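Local coordinates for anti-H(O) lectin 1 (Ulex europaeus, PDB 1JXN), which binds carbohydrate as a calcium- and manganese-containing legume lectin specific for L-fucose, at residues F75-A80 and T225-N230; A84-L89 and G216-G221; Q120-E125 and K203-E208; I143-N148 and V196-D201. All blocks are in the same frame, centred on the assembly; numbering follows the deposited sequence.

Interaction 1 of 4, residues F75-A80 and T225-N230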
loop_
_atom_site.group_PDB
_atom_site.type_symbol
_atom_site.label_atom_id
_atom_site.label_comp_id
_atom_site.label_asym_id
_atom_site.label_seq_id
_atom_site.Cartn_x
_atom_site.Cartn_y
_atom_site.Cartn_z
ATOM N N PHE A 75 -11.627 -20.576 4.090
ATOM C CA PHE A 75 -12.290 -21.799 4.527
ATOM C C PHE A 75 -12.949 -21.438 5.847
ATOM O O PHE A 75 -12.674 -20.373 6.397
ATOM C CB PHE A 75 -11.340 -23.031 4.624
ATOM C CG PHE A 75 -10.265 -22.925 5.692
ATOM C CD1 PHE A 75 -9.017 -22.355 5.394
ATOM C CD2 PHE A 75 -10.497 -23.393 6.992
ATOM C CE1 PHE A 75 -8.019 -22.253 6.372
ATOM C CE2 PHE A 75 -9.511 -23.298 7.978
ATOM C CZ PHE A 75 -8.262 -22.726 7.672
ATOM N N MET A 76 -13.880 -22.263 6.306
ATOM C CA MET A 76 -14.585 -21.984 7.550
ATOM C C MET A 76 -14.525 -23.221 8.406
ATOM O O MET A 76 -14.383 -24.318 7.903
ATOM C CB MET A 76 -16.051 -21.638 7.278
ATOM C CG MET A 76 -16.294 -20.666 6.130
ATOM S SD MET A 76 -18.047 -20.341 5.928
ATOM C CE MET A 76 -18.584 -21.800 5.087
ATOM N N GLU A 77 -14.611 -23.043 9.710
ATOM C CA GLU A 77 -14.560 -24.170 10.618
ATOM C C GLU A 77 -15.581 -23.975 11.715
ATOM O O GLU A 77 -15.707 -22.877 12.278
ATOM C CB GLU A 77 -13.164 -24.301 11.247
ATOM C CG GLU A 77 -12.035 -24.563 10.259
ATOM C CD GLU A 77 -10.668 -24.498 10.906
ATOM O OE1 GLU A 77 -10.371 -23.504 11.624
ATOM O OE2 GLU A 77 -9.889 -25.447 10.684
ATOM N N THR A 78 -16.337 -25.032 11.991
ATOM C CA THR A 78 -17.344 -24.996 13.040
ATOM C C THR A 78 -17.312 -26.344 13.768
ATOM O O THR A 78 -16.933 -27.373 13.189
ATOM C CB THR A 78 -18.765 -24.638 12.463
ATOM O OG1 THR A 78 -19.673 -24.326 13.529
ATOM C CG2 THR A 78 -19.336 -25.766 11.647
ATOM N N SER A 79 -17.641 -26.325 15.056
ATOM C CA SER A 79 -17.635 -27.546 15.859
ATOM C C SER A 79 -18.987 -28.246 15.832
ATOM O O SER A 79 -19.072 -29.468 15.690
ATOM C CB SER A 79 -17.263 -27.209 17.299
ATOM O OG SER A 79 -18.113 -26.189 17.797
ATOM N N ALA A 80 -20.043 -27.456 15.964
ATOM C CA ALA A 80 -21.396 -27.986 15.976
ATOM C C ALA A 80 -22.094 -27.736 14.641
ATOM O O ALA A 80 -21.446 -27.446 13.644
ATOM C CB ALA A 80 -22.187 -27.360 17.141
ATOM N N THR A 225 -15.586 -19.952 12.732
ATOM C CA THR A 225 -14.588 -18.959 12.355
ATOM C C THR A 225 -14.426 -18.928 10.832
ATOM O O THR A 225 -14.566 -19.958 10.152
ATOM C CB THR A 225 -13.214 -19.160 13.055
ATOM O OG1 THR A 225 -12.325 -18.113 12.646
ATOM C CG2 THR A 225 -12.592 -20.514 12.703
ATOM N N HIS A 226 -14.144 -17.739 10.308
ATOM C CA HIS A 226 -13.993 -17.536 8.878
ATOM C C HIS A 226 -12.587 -16.999 8.649
ATOM O O HIS A 226 -12.241 -15.941 9.170
ATOM C CB HIS A 226 -15.050 -16.531 8.415
ATOM C CG HIS A 226 -16.417 -16.804 8.971
ATOM N ND1 HIS A 226 -16.813 -16.364 10.216
ATOM C CD2 HIS A 226 -17.458 -17.515 8.478
ATOM C CE1 HIS A 226 -18.032 -16.802 10.474
ATOM N NE2 HIS A 226 -18.446 -17.501 9.432
ATOM N N GLU A 227 -11.781 -17.715 7.869
ATOM C CA GLU A 227 -10.405 -17.290 7.633
ATOM C C GLU A 227 -9.860 -17.323 6.205
ATOM O O GLU A 227 -10.055 -18.293 5.459
ATOM C CB GLU A 227 -9.456 -18.027 8.581
ATOM C CG GLU A 227 -9.848 -19.455 8.955
ATOM C CD GLU A 227 -9.709 -19.730 10.450
ATOM O OE1 GLU A 227 -9.449 -20.888 10.838
ATOM O OE2 GLU A 227 -9.881 -18.784 11.247
ATOM N N VAL A 228 -9.150 -16.249 5.855
ATOM C CA VAL A 228 -8.530 -16.054 4.543
ATOM C C VAL A 228 -7.176 -16.781 4.434
ATOM O O VAL A 228 -6.314 -16.662 5.307
ATOM C CB VAL A 228 -8.359 -14.541 4.252
ATOM C CG1 VAL A 228 -7.799 -14.312 2.855
ATOM C CG2 VAL A 228 -9.691 -13.825 4.425
ATOM N N LEU A 229 -6.999 -17.498 3.329
ATOM C CA LEU A 229 -5.804 -18.291 3.056
ATOM C C LEU A 229 -4.725 -17.559 2.255
ATOM O O LEU A 229 -3.545 -17.913 2.306
ATOM C CB LEU A 229 -6.205 -19.566 2.329
ATOM C CG LEU A 229 -5.296 -20.756 2.563
ATOM C CD1 LEU A 229 -5.361 -21.130 4.022
ATOM C CD2 LEU A 229 -5.725 -21.907 1.691
ATOM N N ASN A 230 -5.138 -16.538 1.519
ATOM C CA ASN A 230 -4.233 -15.735 0.706
ATOM C C ASN A 230 -5.052 -14.582 0.138
ATOM O O ASN A 230 -6.250 -14.496 0.391
ATOM C CB ASN A 230 -3.639 -16.584 -0.426
ATOM C CG ASN A 230 -4.702 -17.181 -1.309
ATOM O OD1 ASN A 230 -5.107 -18.315 -1.122
ATOM N ND2 ASN A 230 -5.183 -16.393 -2.269
#

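Interaction 2 of 4, residues A84-L89 and G216-G221. Unlike the reference sequence in segment 216-221: S217 (reference Gly). With MFU (methyl alpha-L-fucopyranoside), chain E.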
loop_
_atom_site.group_PDB
_atom_site.type_symbol
_atom_site.label_atom_id
_atom_site.label_comp_id
_atom_site.label_asym_id
_atom_site.label_seq_id
_atom_site.Cartn_x
_atom_site.Cartn_y
_atom_site.Cartn_z
ATOM N N ALA A 84 -26.543 -24.725 10.454
ATOM C CA ALA A 84 -27.075 -23.691 11.329
ATOM C C ALA A 84 -26.030 -22.667 11.775
ATOM O O ALA A 84 -26.344 -21.763 12.566
ATOM C CB ALA A 84 -27.736 -24.329 12.544
ATOM N N ALA A 85 -24.808 -22.780 11.253
ATOM C CA ALA A 85 -23.730 -21.858 11.618
ATOM C C ALA A 85 -23.859 -20.456 10.983
ATOM O O ALA A 85 -24.291 -20.308 9.837
ATOM C CB ALA A 85 -22.399 -22.475 11.284
ATOM N N THR A 86 -23.509 -19.436 11.766
ATOM C CA THR A 86 -23.562 -18.027 11.355
ATOM C C THR A 86 -22.128 -17.442 11.314
ATOM O O THR A 86 -21.200 -18.053 11.869
ATOM C CB THR A 86 -24.360 -17.213 12.408
ATOM O OG1 THR A 86 -23.626 -17.127 13.645
ATOM C CG2 THR A 86 -25.693 -17.861 12.658
ATOM N N ASP A 87 -21.884 -16.334 10.602
ATOM C CA ASP A 87 -22.833 -15.543 9.815
ATOM C C ASP A 87 -22.172 -15.366 8.457
ATOM O O ASP A 87 -22.843 -15.022 7.481
ATOM C CB ASP A 87 -22.999 -14.165 10.400
ATOM C CG ASP A 87 -23.996 -14.133 11.492
ATOM O OD1 ASP A 87 -23.594 -14.254 12.666
ATOM O OD2 ASP A 87 -25.198 -13.974 11.178
ATOM N N GLY A 88 -20.840 -15.483 8.438
ATOM C CA GLY A 88 -20.097 -15.374 7.197
ATOM C C GLY A 88 -18.971 -14.357 7.156
ATOM O O GLY A 88 -18.547 -13.826 8.187
ATOM N N LEU A 89 -18.506 -14.072 5.945
ATOM C CA LEU A 89 -17.421 -13.115 5.735
ATOM C C LEU A 89 -17.798 -12.133 4.638
ATOM O O LEU A 89 -18.862 -12.241 4.021
ATOM C CB LEU A 89 -16.116 -13.823 5.369
ATOM C CG LEU A 89 -16.132 -14.627 4.078
ATOM C CD1 LEU A 89 -14.712 -14.839 3.581
ATOM C CD2 LEU A 89 -16.838 -15.950 4.306
ATOM N N GLY A 216 -15.471 -10.648 9.106
ATOM C CA GLY A 216 -16.043 -11.957 9.397
ATOM C C GLY A 216 -16.728 -11.996 10.750
ATOM O O GLY A 216 -16.151 -11.545 11.743
ATOM N N SER A 217 -17.941 -12.552 10.802
ATOM C CA SER A 217 -18.720 -12.625 12.044
ATOM C C SER A 217 -19.524 -13.910 12.236
ATOM O O SER A 217 -19.840 -14.608 11.280
ATOM C CB SER A 217 -19.662 -11.434 12.128
ATOM O OG SER A 217 -20.154 -11.105 10.849
ATOM N N THR A 218 -19.869 -14.195 13.485
ATOM C CA THR A 218 -20.618 -15.391 13.860
ATOM C C THR A 218 -21.542 -15.022 15.025
ATOM O O THR A 218 -21.701 -13.843 15.337
ATOM C CB THR A 218 -19.648 -16.531 14.274
ATOM O OG1 THR A 218 -20.372 -17.748 14.432
ATOM C CG2 THR A 218 -18.952 -16.207 15.581
ATOM N N TYR A 219 -22.135 -15.999 15.693
ATOM C CA TYR A 219 -23.051 -15.672 16.784
ATOM C C TYR A 219 -23.039 -16.728 17.885
ATOM O O TYR A 219 -22.850 -17.912 17.615
ATOM C CB TYR A 219 -24.465 -15.541 16.203
ATOM C CG TYR A 219 -25.544 -15.143 17.189
ATOM C CD1 TYR A 219 -26.621 -15.991 17.445
ATOM C CD2 TYR A 219 -25.514 -13.907 17.821
ATOM C CE1 TYR A 219 -27.647 -15.616 18.294
ATOM C CE2 TYR A 219 -26.527 -13.514 18.669
ATOM C CZ TYR A 219 -27.596 -14.374 18.902
ATOM O OH TYR A 219 -28.642 -13.960 19.710
ATOM N N ILE A 220 -23.261 -16.291 19.122
ATOM C CA ILE A 220 -23.276 -17.192 20.272
ATOM C C ILE A 220 -24.192 -18.359 19.963
ATOM O O ILE A 220 -25.302 -18.170 19.459
ATOM C CB ILE A 220 -23.776 -16.492 21.564
ATOM C CG1 ILE A 220 -23.827 -17.485 22.727
ATOM C CG2 ILE A 220 -25.160 -15.900 21.354
ATOM C CD1 ILE A 220 -22.460 -17.883 23.269
ATOM N N GLY A 221 -23.700 -19.569 20.214
ATOM C CA GLY A 221 -24.492 -20.759 19.953
ATOM C C GLY A 221 -24.253 -21.322 18.572
ATOM O O GLY A 221 -24.116 -22.532 18.410
HETATM C C1 MFU E . -29.791 -12.366 14.794
HETATM C C2 MFU E . -28.908 -11.183 14.327
HETATM C C3 MFU E . -27.452 -11.501 14.737
HETATM C C4 MFU E . -27.018 -12.829 14.073
HETATM C C5 MFU E . -27.944 -13.959 14.528
HETATM C C6 MFU E . -27.533 -15.298 13.864
HETATM O O1 MFU E . -29.746 -12.443 16.270
HETATM O O2 MFU E . -29.377 -9.960 14.911
HETATM O O3 MFU E . -26.601 -10.441 14.336
HETATM O O4 MFU E . -27.080 -12.705 12.655
HETATM O O5 MFU E . -29.314 -13.638 14.197
HETATM C CM MFU E . -30.316 -11.631 17.326
#

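Interaction 3 of 4, residues Q120-E125 and K203-E208. With MN (manganese (II) ion), chain F.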
loop_
_atom_site.group_PDB
_atom_site.type_symbol
_atom_site.label_atom_id
_atom_site.label_comp_id
_atom_site.label_asym_id
_atom_site.label_seq_id
_atom_site.Cartn_x
_atom_site.Cartn_y
_atom_site.Cartn_z
ATOM N N GLN A 120 -21.163 4.393 2.353
ATOM C CA GLN A 120 -20.259 4.414 1.194
ATOM C C GLN A 120 -19.498 3.113 1.179
ATOM O O GLN A 120 -18.271 3.091 1.075
ATOM C CB GLN A 120 -19.318 5.610 1.260
ATOM C CG GLN A 120 -20.056 6.892 1.551
ATOM C CD GLN A 120 -19.335 8.108 1.042
ATOM O OE1 GLN A 120 -18.650 8.785 1.796
ATOM N NE2 GLN A 120 -19.480 8.392 -0.248
ATOM N N THR A 121 -20.268 2.032 1.315
ATOM C CA THR A 121 -19.761 0.669 1.373
ATOM C C THR A 121 -20.284 -0.202 0.236
ATOM O O THR A 121 -21.414 -0.066 -0.218
ATOM C CB THR A 121 -20.142 0.014 2.742
ATOM O OG1 THR A 121 -19.576 0.776 3.811
ATOM C CG2 THR A 121 -19.613 -1.421 2.855
ATOM N N VAL A 122 -19.409 -1.048 -0.272
ATOM C CA VAL A 122 -19.763 -1.967 -1.323
ATOM C C VAL A 122 -19.024 -3.231 -0.941
ATOM O O VAL A 122 -17.787 -3.295 -0.965
ATOM C CB VAL A 122 -19.332 -1.482 -2.696
ATOM C CG1 VAL A 122 -19.806 -2.463 -3.749
ATOM C CG2 VAL A 122 -19.887 -0.097 -2.955
ATOM N N ALA A 123 -19.797 -4.219 -0.520
ATOM C CA ALA A 123 -19.239 -5.467 -0.078
ATOM C C ALA A 123 -19.836 -6.641 -0.810
ATOM O O ALA A 123 -20.994 -6.609 -1.214
ATOM C CB ALA A 123 -19.473 -5.606 1.409
ATOM N N VAL A 124 -19.016 -7.656 -1.025
ATOM C CA VAL A 124 -19.445 -8.888 -1.660
ATOM C C VAL A 124 -19.518 -9.874 -0.495
ATOM O O VAL A 124 -18.488 -10.356 -0.018
ATOM C CB VAL A 124 -18.419 -9.377 -2.713
ATOM C CG1 VAL A 124 -18.820 -10.728 -3.246
ATOM C CG2 VAL A 124 -18.319 -8.389 -3.848
ATOM N N GLU A 125 -20.723 -10.109 0.012
ATOM C CA GLU A 125 -20.907 -11.012 1.136
ATOM C C GLU A 125 -21.066 -12.478 0.773
ATOM O O GLU A 125 -21.455 -12.837 -0.337
ATOM C CB GLU A 125 -22.096 -10.576 1.989
ATOM C CG GLU A 125 -23.427 -10.623 1.262
ATOM C CD GLU A 125 -24.612 -10.666 2.192
ATOM O OE1 GLU A 125 -25.358 -11.657 2.131
ATOM O OE2 GLU A 125 -24.813 -9.722 2.976
ATOM N N LYS A 203 -18.675 5.490 -8.199
ATOM C CA LYS A 203 -18.419 6.920 -8.170
ATOM C C LYS A 203 -19.468 7.674 -7.341
ATOM O O LYS A 203 -19.159 8.672 -6.682
ATOM C CB LYS A 203 -18.383 7.447 -9.581
ATOM C CG LYS A 203 -17.926 8.863 -9.691
ATOM C CD LYS A 203 -17.482 9.124 -11.122
ATOM C CE LYS A 203 -17.112 10.579 -11.340
ATOM N NZ LYS A 203 -18.278 11.494 -11.147
ATOM N N GLU A 204 -20.707 7.178 -7.380
ATOM C CA GLU A 204 -21.840 7.752 -6.641
ATOM C C GLU A 204 -21.862 7.219 -5.224
ATOM O O GLU A 204 -22.244 7.921 -4.287
ATOM C CB GLU A 204 -23.178 7.354 -7.301
ATOM C CG GLU A 204 -23.477 7.985 -8.668
ATOM C CD GLU A 204 -24.609 7.268 -9.415
ATOM O OE1 GLU A 204 -24.380 6.815 -10.557
ATOM O OE2 GLU A 204 -25.731 7.153 -8.859
ATOM N N ILE A 205 -21.463 5.962 -5.086
ATOM C CA ILE A 205 -21.469 5.278 -3.801
ATOM C C ILE A 205 -20.277 5.560 -2.874
ATOM O O ILE A 205 -20.455 5.983 -1.737
ATOM C CB ILE A 205 -21.549 3.734 -4.016
ATOM C CG1 ILE A 205 -22.640 3.370 -5.041
ATOM C CG2 ILE A 205 -21.762 3.021 -2.680
ATOM C CD1 ILE A 205 -24.090 3.537 -4.573
ATOM N N LEU A 206 -19.069 5.300 -3.370
ATOM C CA LEU A 206 -17.841 5.432 -2.586
ATOM C C LEU A 206 -17.131 6.762 -2.638
ATOM O O LEU A 206 -17.343 7.554 -3.550
ATOM C CB LEU A 206 -16.819 4.377 -3.030
ATOM C CG LEU A 206 -17.152 2.891 -3.016
ATOM C CD1 LEU A 206 -16.018 2.110 -3.650
ATOM C CD2 LEU A 206 -17.397 2.441 -1.605
ATOM N N PRO A 207 -16.281 7.031 -1.627
ATOM C CA PRO A 207 -15.508 8.274 -1.565
ATOM C C PRO A 207 -14.300 8.109 -2.495
ATOM O O PRO A 207 -14.049 7.008 -3.007
ATOM C CB PRO A 207 -15.105 8.347 -0.089
ATOM C CG PRO A 207 -14.985 6.931 0.308
ATOM C CD PRO A 207 -16.200 6.305 -0.344
ATOM N N GLU A 208 -13.572 9.204 -2.721
ATOM C CA GLU A 208 -12.396 9.197 -3.599
ATOM C C GLU A 208 -11.371 8.118 -3.275
ATOM O O GLU A 208 -10.819 7.486 -4.178
ATOM C CB GLU A 208 -11.715 10.565 -3.596
ATOM C CG GLU A 208 -12.564 11.672 -4.201
ATOM C CD GLU A 208 -11.719 12.689 -4.926
ATOM O OE1 GLU A 208 -10.990 12.288 -5.860
ATOM O OE2 GLU A 208 -11.771 13.884 -4.562
HETATM MN MN MN F . -27.230 -11.516 3.315
HETATM O O HOH W 1 -27.139 -9.773 4.674
HETATM O O HOH W 2 -28.030 -10.784 1.426
#

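Interaction 4 of 4, residues I143-N148 and V196-D201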
loop_
_atom_site.group_PDB
_atom_site.type_symbol
_atom_site.label_atom_id
_atom_site.label_comp_id
_atom_site.label_asym_id
_atom_site.label_seq_id
_atom_site.Cartn_x
_atom_site.Cartn_y
_atom_site.Cartn_z
ATOM N N ILE A 143 -24.681 -15.739 -1.345
ATOM C CA ILE A 143 -23.657 -14.759 -1.681
ATOM C C ILE A 143 -24.392 -13.520 -2.201
ATOM O O ILE A 143 -25.363 -13.642 -2.933
ATOM C CB ILE A 143 -22.717 -15.342 -2.747
ATOM C CG1 ILE A 143 -21.808 -16.376 -2.086
ATOM C CG2 ILE A 143 -21.932 -14.239 -3.464
ATOM C CD1 ILE A 143 -21.000 -17.180 -3.059
ATOM N N GLY A 144 -23.968 -12.333 -1.800
ATOM C CA GLY A 144 -24.643 -11.144 -2.268
ATOM C C GLY A 144 -23.774 -9.901 -2.346
ATOM O O GLY A 144 -22.670 -9.852 -1.803
ATOM N N ILE A 145 -24.271 -8.903 -3.066
ATOM C CA ILE A 145 -23.585 -7.634 -3.216
ATOM C C ILE A 145 -24.342 -6.625 -2.355
ATOM O O ILE A 145 -25.531 -6.388 -2.575
ATOM C CB ILE A 145 -23.567 -7.224 -4.687
ATOM C CG1 ILE A 145 -22.598 -8.138 -5.447
ATOM C CG2 ILE A 145 -23.224 -5.755 -4.820
ATOM C CD1 ILE A 145 -22.674 -8.052 -6.960
ATOM N N ASP A 146 -23.670 -6.092 -1.335
ATOM C CA ASP A 146 -24.271 -5.134 -0.411
ATOM C C ASP A 146 -23.890 -3.702 -0.744
ATOM O O ASP A 146 -22.718 -3.349 -0.699
ATOM C CB ASP A 146 -23.817 -5.406 1.023
ATOM C CG ASP A 146 -24.168 -6.802 1.519
ATOM O OD1 ASP A 146 -24.653 -7.642 0.737
ATOM O OD2 ASP A 146 -23.927 -7.048 2.723
ATOM N N VAL A 147 -24.873 -2.858 -1.021
ATOM C CA VAL A 147 -24.582 -1.472 -1.337
ATOM C C VAL A 147 -25.241 -0.583 -0.289
ATOM O O VAL A 147 -26.460 -0.421 -0.278
ATOM C CB VAL A 147 -25.081 -1.079 -2.751
ATOM C CG1 VAL A 147 -24.553 0.278 -3.130
ATOM C CG2 VAL A 147 -24.681 -2.124 -3.779
ATOM N N ASN A 148 -24.434 -0.040 0.619
ATOM C CA ASN A 148 -24.927 0.844 1.677
ATOM C C ASN A 148 -26.015 0.208 2.519
ATOM O O ASN A 148 -26.812 0.909 3.136
ATOM C CB ASN A 148 -25.436 2.163 1.086
ATOM C CG ASN A 148 -24.328 3.004 0.517
ATOM O OD1 ASN A 148 -23.214 3.004 1.030
ATOM N ND2 ASN A 148 -24.618 3.710 -0.569
ATOM N N VAL A 196 -22.498 -13.978 -8.510
ATOM C CA VAL A 196 -23.499 -12.935 -8.424
ATOM C C VAL A 196 -22.908 -11.712 -9.116
ATOM O O VAL A 196 -21.784 -11.314 -8.835
ATOM C CB VAL A 196 -23.865 -12.624 -6.953
ATOM C CG1 VAL A 196 -22.662 -12.138 -6.179
ATOM C CG2 VAL A 196 -24.990 -11.607 -6.893
ATOM N N THR A 197 -23.648 -11.172 -10.076
ATOM C CA THR A 197 -23.238 -10.004 -10.840
ATOM C C THR A 197 -24.098 -8.815 -10.436
ATOM O O THR A 197 -25.075 -8.980 -9.720
ATOM C CB THR A 197 -23.422 -10.292 -12.328
ATOM O OG1 THR A 197 -22.557 -11.377 -12.691
ATOM C CG2 THR A 197 -23.100 -9.079 -13.179
ATOM N N SER A 198 -23.691 -7.608 -10.806
ATOM C CA SER A 198 -24.484 -6.425 -10.493
ATOM C C SER A 198 -23.867 -5.189 -11.091
ATOM O O SER A 198 -22.678 -5.151 -11.338
ATOM C CB SER A 198 -24.640 -6.240 -8.989
ATOM O OG SER A 198 -25.711 -5.362 -8.696
ATOM N N ILE A 199 -24.683 -4.185 -11.373
ATOM C CA ILE A 199 -24.154 -2.949 -11.933
ATOM C C ILE A 199 -24.337 -1.829 -10.916
ATOM O O ILE A 199 -25.458 -1.396 -10.651
ATOM C CB ILE A 199 -24.807 -2.593 -13.289
ATOM C CG1 ILE A 199 -24.451 -3.638 -14.354
ATOM C CG2 ILE A 199 -24.328 -1.232 -13.767
ATOM C CD1 ILE A 199 -25.236 -4.935 -14.273
ATOM N N VAL A 200 -23.222 -1.406 -10.324
ATOM C CA VAL A 200 -23.195 -0.353 -9.305
ATOM C C VAL A 200 -22.158 0.707 -9.696
ATOM O O VAL A 200 -21.015 0.378 -10.023
ATOM C CB VAL A 200 -22.765 -0.906 -7.918
ATOM C CG1 VAL A 200 -22.971 0.149 -6.856
ATOM C CG2 VAL A 200 -23.517 -2.176 -7.570
ATOM N N ASP A 201 -22.547 1.977 -9.629
ATOM C CA ASP A 201 -21.640 3.069 -9.959
ATOM C C ASP A 201 -20.925 3.521 -8.683
ATOM O O ASP A 201 -21.431 4.363 -7.939
ATOM C CB ASP A 201 -22.421 4.234 -10.546
ATOM C CG ASP A 201 -21.538 5.207 -11.290
ATOM O OD1 ASP A 201 -22.095 6.156 -11.880
ATOM O OD2 ASP A 201 -20.300 5.015 -11.306
#

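Interaction 1 of 4, residues F75-A80 and T225-N230
F75 and E227 face each other as an antiparallel hydrogen-bonded pair, and their side chains meet as well as their backbones. F75 N donates to E227 O at 3.1 Å, and E227 N returns a bond to F75 O at 3.2 Å that is nearly straight at hydrogen (174°). Two residues further on the pattern recurs: E77 N donates to T225 O, and T225 N to E77 O, the latter at 3.0 Å. Between these couples M76 and H226 form the non-hydrogen-bonded pair, with a CA–CA separation of 4.7 Å.

On the face shared by F75, E77, T225 and E227, the E227 CG methylene sits over the F75 ring as a CH-pi contact, 4.1 Å from the ring centroid and displaced toward the rim. L229 CD1 meets the edge of the same ring, 3.7 Å from F75 CE1. The bend of E227 at chi2 (-134°) turns its carboxylate back along the strand, where E227 OE1 comes to 2.9 Å from E77 OE1. Both oxygens are acceptors, so the approach is one of like charges; their closeness probably raises the proton affinity of one carboxylate. On the other face M76 SD lies at the edge of the H226 imidazole, 3.9 Å from H226 CD2.

Outside the pair, H226 ND1 is hydrogen-bonded to N35 OD1 and T225 OG1 to N35 O. H226 also packs on T218 of strand 209-219, so its face looks into the sandwich. The regular pairing is that of neighbouring strands, 67-78 and 224-236, in one sheet of the legume lectin beta sandwich.

Interaction 2 of 4, residues A84-L89 and G216-G221
D87 follows a cis peptide bond and shares one partner, S217, with G88: D87 N and G88 N both donate to S217 O, at 2.8 and 3.1 Å, which defines a classic beta bulge. Regular pairing resumes beyond it, with S217 N bonded to G88 O at 3.0 Å. G88 has a positive phi (126°), at which a CB would press on the preceding carbonyl.

Ahead of the bulge, T218 OG1 donates to T86 O at 2.7 Å from well above the carbonyl plane, a position it reaches because its chi1 (-171°) sets OG1 opposite the backbone N. The bulge and cis peptide probably help aim D87, whose OD2 accepts from O4 of methyl alpha-L-fucopyranoside at 2.7 Å. T86 CG2 supports the methyl group, C6, at 3.4 Å. One face of the Y219 ring lies against the fucoside, C5 being 3.7 Å from the ring plane and off centre, while I220 CG2 covers the opposite face. E44, G105 and N134 complete the polar grip on the sugar. As in other legume lectins, a cis peptide precedes the sugar-binding aspartate beside the calcium, here about 5 Å from the D87 side chain.

Within the seven-stranded sheet, strand 88-94 runs between 209-219 and 122-127, bonding the latter through L89 and F126; strand 209-219 is flanked on its other side by 44-56.

Interaction 3 of 4, residues Q120-E125 and K203-E208
Q120 and I205 supply the one hydrogen bond of this contact: Q120 NE2 donates to I205 O at 3.0 Å, with an angle of 151° at hydrogen. The donor stands above the I205 carbonyl plane, and the acceptor lies 18° out of the Q120 amide plane, so neither flat group is met squarely. The chi1 of Q120 (-48°) places CG beside its backbone N, and the chain then runs on extended to bring the amide past this carbonyl. A weaker CA-H...O contact, Q120 CA to I205 O at 3.3 Å, reaches the same oxygen. Two groups of one residue thus gather at a carbonyl of the final helical residue, just before L206 leaves helical geometry.

Apolar contacts lie beside the hydrogen bond. P207 CD packs against the aliphatic part of the glutamine, 3.6 Å from Q120 CB. V122 CG2 meets both residues before the proline: I205 CG2 firmly at 3.6 Å, and L206, whose CD2 is doubtfully placed. Each side chain crosses V122 at about a right angle.

Metal coordination lies at the far end of segment 120-125. E125 OE1 binds the manganese ion at 2.2 Å, with D127, D137 and two waters also bound to it; one of these waters donates to E125 OE2 at 2.9 Å.

Strand 122-127 runs between strands 88-94 and 142-147 in the seven-stranded sheet. V122 also packs on L181 of strand 180-187, I205 touches V147 and V200, and L206 touches L93, so the short helix 202-205 and the turn after it close against the start of the strand.

Interaction 4 of 4, residues I143-N148 and V196-D201
I143 and V196 cross obliquely, with I143 CG2 resting 3.5 Å from V196 CG1. That methyl of V196 is placed between its own backbone N and carbonyl carbon (chi1 61°), from where it also faces I145 CG1 at 4.1 Å; the valine thus packs against two isoleucines that point the same way from their strand.

I145 reaches further. With CG1 beside the backbone N and chi2 extended (168°), its CD1 points end-on at the opposing backbone, 3.8 Å from T197 O, and presses on S198 CB at 3.4 Å, tighter than an ordinary carbon–carbon contact. V147 and V200 differ in pose: they reach toward each other tip to tip, V147 CG2 meeting V200 CG2 at 4.0 Å.

The strand axes run nearly parallel, 22° apart, and approach to 7.2 Å, yet no hydrogen bond joins the two segments. Alternate residues of segment 143-148 face across, while G144 and D146 are backbone hydrogen-bonded to E125 and A123 of the neighbouring strand 122-127. Strand 142-147 belongs to the seven-stranded sheet and 192-199 to the other, so side chains bridge the two sheets here. L185 and I205 also touch this layer, on I143 and V147 respectively.

Methyl and methylene groups dominate the contact, which implies cohesion from hydrophobic burial and shape fit, with little directional bonding to dictate the strand register.

Overall arrangement
The segments are concentric along the chain: interaction 4 is innermost, then 3, 2 and 1. In space they form two pairs, 1 with 2 and 3 with 4, each with centres 10 Å apart, while interactions 1 and 3 lie 26 Å apart on opposite sides of the chain's centre. Interaction 2 is within the seven-stranded sheet, interaction 1 within the other, and H226 of 1 packs against S217 and G88 of 2. Interactions 3 and 4 share that seven-stranded sheet through neighbouring strands 122-127 and 142-147, where E125 N probably bonds G144 O. The seven-stranded sheet thus carries D87 and E125, while interaction 4 joins it to the eight-stranded sheet of interaction 1.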